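Local coordinates for diphthine synthase (Entamoeba histolytica, PDB 3I4T), which probably methylates a modified histidine of elongation factor 2 with S-adenosylmethionine on the route to diphthamide, at residues L145-Q150 with D175-T180. Residues are numbered along the deposited sequence; the frame is centred on the assembly and turned at random.
Sequences LYRFGQ and DNNMHT
His179 lies between Phe148 and Arg147 and meets each in a different way. Its CB sits over the centre of the Phe148 ring, 3.6 Å from the centroid and 6° off the normal, a CH-pi contact. The imidazole then turns its edge to the same face, an edge-to-face pair with planes 69° apart. CE1 of His179 lies over one face of the Arg147 guanidinium, 3.8 Å from CZ of Arg147. A bend at chi3 (51°) carries the guanidinium past the imidazole at a slant, and NH2 of Arg147 reaches O of Asn177 at 2.9 Å. That bond is nearly straight at the hydrogen and lies in the guanidinium plane, but it meets the carbonyl from above its plane. A water bridges NE of Arg147 to the same oxygen, so two donors grip it.

The backbones form a single beta bridge: N of His179 donates to O of Arg147 (2.8 Å), and N of Gly149 to O of His179 (2.8 Å). Beside it, SD of Met178 rests 3.6 Å from CA of Gly149, and Met178 also packs on Met178 of the second subunit.

Farther out, Glu280 holds both partners, with a salt bridge to NH1 of Arg147 and a hydrogen bond to NE2 of His179, while Ala273 N binds ND1 of that ring. Gln275 takes up both NH2 of Arg147 and ND2 of Asn177. Asn177, with positive phi, closes helix 166-175 in a Schellman motif. Just past that helix end, the bridge joins the approaches to parallel strands 152-154 and 180-187 of the mixed sheet.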
ATOM      1  N   LEU A 145      -5.881   5.129   6.534  1.00 32.28           N
ATOM      2  CA  LEU A 145      -4.992   3.973   6.409  1.00 32.41           C
ATOM      3  C   LEU A 145      -4.026   3.718   7.577  1.00 32.66           C
ATOM      4  O   LEU A 145      -3.639   2.570   7.821  1.00 32.85           O
ATOM      5  CB  LEU A 145      -4.191   4.084   5.107  1.00 32.50           C
ATOM      6  CG  LEU A 145      -4.992   4.098   3.794  1.00 32.94           C
ATOM      7  CD1 LEU A 145      -4.052   4.303   2.615  1.00 31.56           C
ATOM      8  CD2 LEU A 145      -5.869   2.822   3.611  1.00 31.00           C
ATOM      9  N   TYR A 146      -3.630   4.770   8.297  1.00 32.84           N
ATOM     10  CA  TYR A 146      -2.777   4.586   9.478  1.00 32.65           C
ATOM     11  C   TYR A 146      -3.535   3.877  10.572  1.00 31.62           C
ATOM     12  O   TYR A 146      -2.937   3.232  11.420  1.00 31.52           O
ATOM     13  CB  TYR A 146      -2.248   5.911  10.025  1.00 33.26           C
ATOM     14  CG  TYR A 146      -1.394   6.693   9.062  1.00 36.19           C
ATOM     15  CD1 TYR A 146      -0.860   6.093   7.908  1.00 37.86           C
ATOM     16  CD2 TYR A 146      -1.100   8.041   9.310  1.00 38.39           C
ATOM     17  CE1 TYR A 146      -0.082   6.827   7.021  1.00 40.59           C
ATOM     18  CE2 TYR A 146      -0.314   8.784   8.434  1.00 39.95           C
ATOM     19  CZ  TYR A 146       0.191   8.170   7.295  1.00 42.01           C
ATOM     20  OH  TYR A 146       0.969   8.903   6.424  1.00 45.40           O
ATOM     21  N   ARG A 147      -4.858   4.000  10.553  1.00 30.80           N
ATOM     22  CA  ARG A 147      -5.682   3.343  11.561  1.00 29.93           C
ATOM     23  C   ARG A 147      -5.987   1.864  11.284  1.00 28.97           C
ATOM     24  O   ARG A 147      -6.647   1.227  12.076  1.00 28.90           O
ATOM     25  CB  ARG A 147      -6.960   4.143  11.815  1.00 30.08           C
ATOM     26  CG  ARG A 147      -6.706   5.564  12.355  1.00 30.06           C
ATOM     27  CD  ARG A 147      -7.976   6.164  12.933  1.00 30.24           C
ATOM     28  NE  ARG A 147      -8.582   5.220  13.872  1.00 31.56           N
ATOM     29  CZ  ARG A 147      -9.850   5.244  14.277  1.00 31.52           C
ATOM     30  NH1 ARG A 147     -10.698   6.174  13.842  1.00 31.29           N
ATOM     31  NH2 ARG A 147     -10.266   4.322  15.130  1.00 32.62           N
ATOM     32  N   PHE A 148      -5.510   1.319  10.168  1.00 28.67           N
ATOM     33  CA  PHE A 148      -5.679  -0.116   9.883  1.00 28.26           C
ATOM     34  C   PHE A 148      -4.748  -0.998  10.712  1.00 28.21           C
ATOM     35  O   PHE A 148      -3.525  -0.782  10.737  1.00 28.30           O
ATOM     36  CB  PHE A 148      -5.562  -0.419   8.377  1.00 27.81           C
ATOM     37  CG  PHE A 148      -6.852  -0.201   7.636  1.00 27.98           C
ATOM     38  CD1 PHE A 148      -7.253   1.084   7.267  1.00 28.38           C
ATOM     39  CD2 PHE A 148      -7.696  -1.259   7.364  1.00 27.56           C
ATOM     40  CE1 PHE A 148      -8.464   1.299   6.621  1.00 28.62           C
ATOM     41  CE2 PHE A 148      -8.911  -1.054   6.726  1.00 28.43           C
ATOM     42  CZ  PHE A 148      -9.295   0.232   6.353  1.00 28.69           C
ATOM     43  N   GLY A 149      -5.346  -1.968  11.400  1.00 28.04           N
ATOM     44  CA  GLY A 149      -4.620  -2.970  12.183  1.00 28.38           C
ATOM     45  C   GLY A 149      -4.170  -4.056  11.229  1.00 29.24           C
ATOM     46  O   GLY A 149      -3.983  -3.777  10.033  1.00 28.87           O
ATOM     47  N   GLN A 150      -4.015  -5.294  11.724  1.00 29.64           N
ATOM     48  CA  GLN A 150      -3.562  -6.374  10.845  1.00 29.83           C
ATOM     49  C   GLN A 150      -4.633  -6.851   9.856  1.00 30.45           C
ATOM     50  O   GLN A 150      -5.838  -6.837  10.152  1.00 30.28           O
ATOM     51  CB  GLN A 150      -2.903  -7.517  11.615  1.00 29.70           C
ATOM     52  CG  GLN A 150      -3.801  -8.582  12.220  1.00 30.01           C
ATOM     53  CD  GLN A 150      -3.005  -9.569  13.087  1.00 29.82           C
ATOM     54  OE1 GLN A 150      -2.100 -10.265  12.600  1.00 29.97           O
ATOM     55  NE2 GLN A 150      -3.338  -9.628  14.374  1.00 27.83           N
ATOM     56  N   ASP A 175     -11.021  -4.230  19.678  1.00 31.46           N
ATOM     57  CA  ASP A 175     -10.678  -3.910  21.078  1.00 31.93           C
ATOM     58  C   ASP A 175      -9.673  -2.765  21.190  1.00 31.48           C
ATOM     59  O   ASP A 175      -9.709  -1.992  22.138  1.00 31.41           O
ATOM     60  CB  ASP A 175     -10.053  -5.122  21.790  1.00 32.27           C
ATOM     61  CG  ASP A 175     -11.036  -6.226  22.060  1.00 34.91           C
ATOM     62  OD1 ASP A 175     -12.234  -6.105  21.702  1.00 36.96           O
ATOM     63  OD2 ASP A 175     -10.596  -7.237  22.657  1.00 38.90           O
ATOM     64  N   ASN A 176      -8.760  -2.682  20.231  1.00 31.51           N
ATOM     65  CA  ASN A 176      -7.705  -1.660  20.252  1.00 31.38           C
ATOM     66  C   ASN A 176      -7.931  -0.518  19.280  1.00 31.50           C
ATOM     67  O   ASN A 176      -7.005   0.247  18.973  1.00 31.88           O
ATOM     68  CB  ASN A 176      -6.350  -2.311  20.014  1.00 31.15           C
ATOM     69  CG  ASN A 176      -6.006  -3.305  21.099  1.00 30.89           C
ATOM     70  OD1 ASN A 176      -5.721  -2.912  22.230  1.00 30.96           O
ATOM     71  ND2 ASN A 176      -6.058  -4.601  20.769  1.00 28.42           N
ATOM     72  N   ASN A 177      -9.172  -0.416  18.804  1.00 31.53           N
ATOM     73  CA  ASN A 177      -9.665   0.750  18.059  1.00 31.64           C
ATOM     74  C   ASN A 177      -9.002   0.948  16.684  1.00 31.61           C
ATOM     75  O   ASN A 177      -8.779   2.094  16.249  1.00 32.08           O
ATOM     76  CB  ASN A 177      -9.593   2.019  18.930  1.00 31.46           C
ATOM     77  CG  ASN A 177     -10.434   3.152  18.382  1.00 32.50           C
ATOM     78  OD1 ASN A 177     -11.496   2.919  17.817  1.00 34.80           O
ATOM     79  ND2 ASN A 177      -9.958   4.390  18.540  1.00 31.90           N
ATOM     80  N   MET A 178      -8.723  -0.170  16.003  1.00 30.71           N
ATOM     81  CA  MET A 178      -8.138  -0.171  14.656  1.00 30.69           C
ATOM     82  C   MET A 178      -9.111  -0.731  13.625  1.00 30.29           C
ATOM     83  O   MET A 178      -9.954  -1.561  13.967  1.00 30.65           O
ATOM     84  CB  MET A 178      -6.849  -0.997  14.632  1.00 30.64           C
ATOM     85  CG  MET A 178      -5.739  -0.415  15.500  1.00 31.08           C
ATOM     86  SD  MET A 178      -4.229  -1.397  15.448  1.00 32.38           S
ATOM     87  CE  MET A 178      -4.494  -2.478  16.839  1.00 32.17           C
ATOM     88  N   HIS A 179      -9.001  -0.276  12.375  1.00 29.44           N
ATOM     89  CA  HIS A 179      -9.845  -0.790  11.288  1.00 28.69           C
ATOM     90  C   HIS A 179      -9.293  -2.116  10.788  1.00 28.49           C
ATOM     91  O   HIS A 179      -8.117  -2.409  10.985  1.00 28.15           O
ATOM     92  CB  HIS A 179      -9.930   0.195  10.105  1.00 28.47           C
ATOM     93  CG  HIS A 179     -10.307   1.597  10.489  1.00 27.87           C
ATOM     94  ND1 HIS A 179     -11.308   1.885  11.394  1.00 27.46           N
ATOM     95  CD2 HIS A 179      -9.834   2.794  10.063  1.00 27.23           C
ATOM     96  CE1 HIS A 179     -11.414   3.197  11.530  1.00 28.77           C
ATOM     97  NE2 HIS A 179     -10.534   3.772  10.729  1.00 28.19           N
ATOM     98  N   THR A 180     -10.140  -2.906  10.123  1.00 28.38           N
ATOM     99  CA  THR A 180      -9.706  -4.157   9.514  1.00 28.03           C
ATOM    100  C   THR A 180     -10.008  -4.227   8.013  1.00 29.18           C
ATOM    101  O   THR A 180     -11.112  -3.887   7.561  1.00 29.13           O
ATOM    102  CB  THR A 180     -10.315  -5.413  10.232  1.00 27.94           C
ATOM    103  OG1 THR A 180     -10.092  -5.336  11.647  1.00 24.95           O
ATOM    104  CG2 THR A 180      -9.695  -6.696   9.709  1.00 25.97           C
TER
HETATM  105  O   HOH W   1      -6.426   3.979  15.726  1.00 31.12           O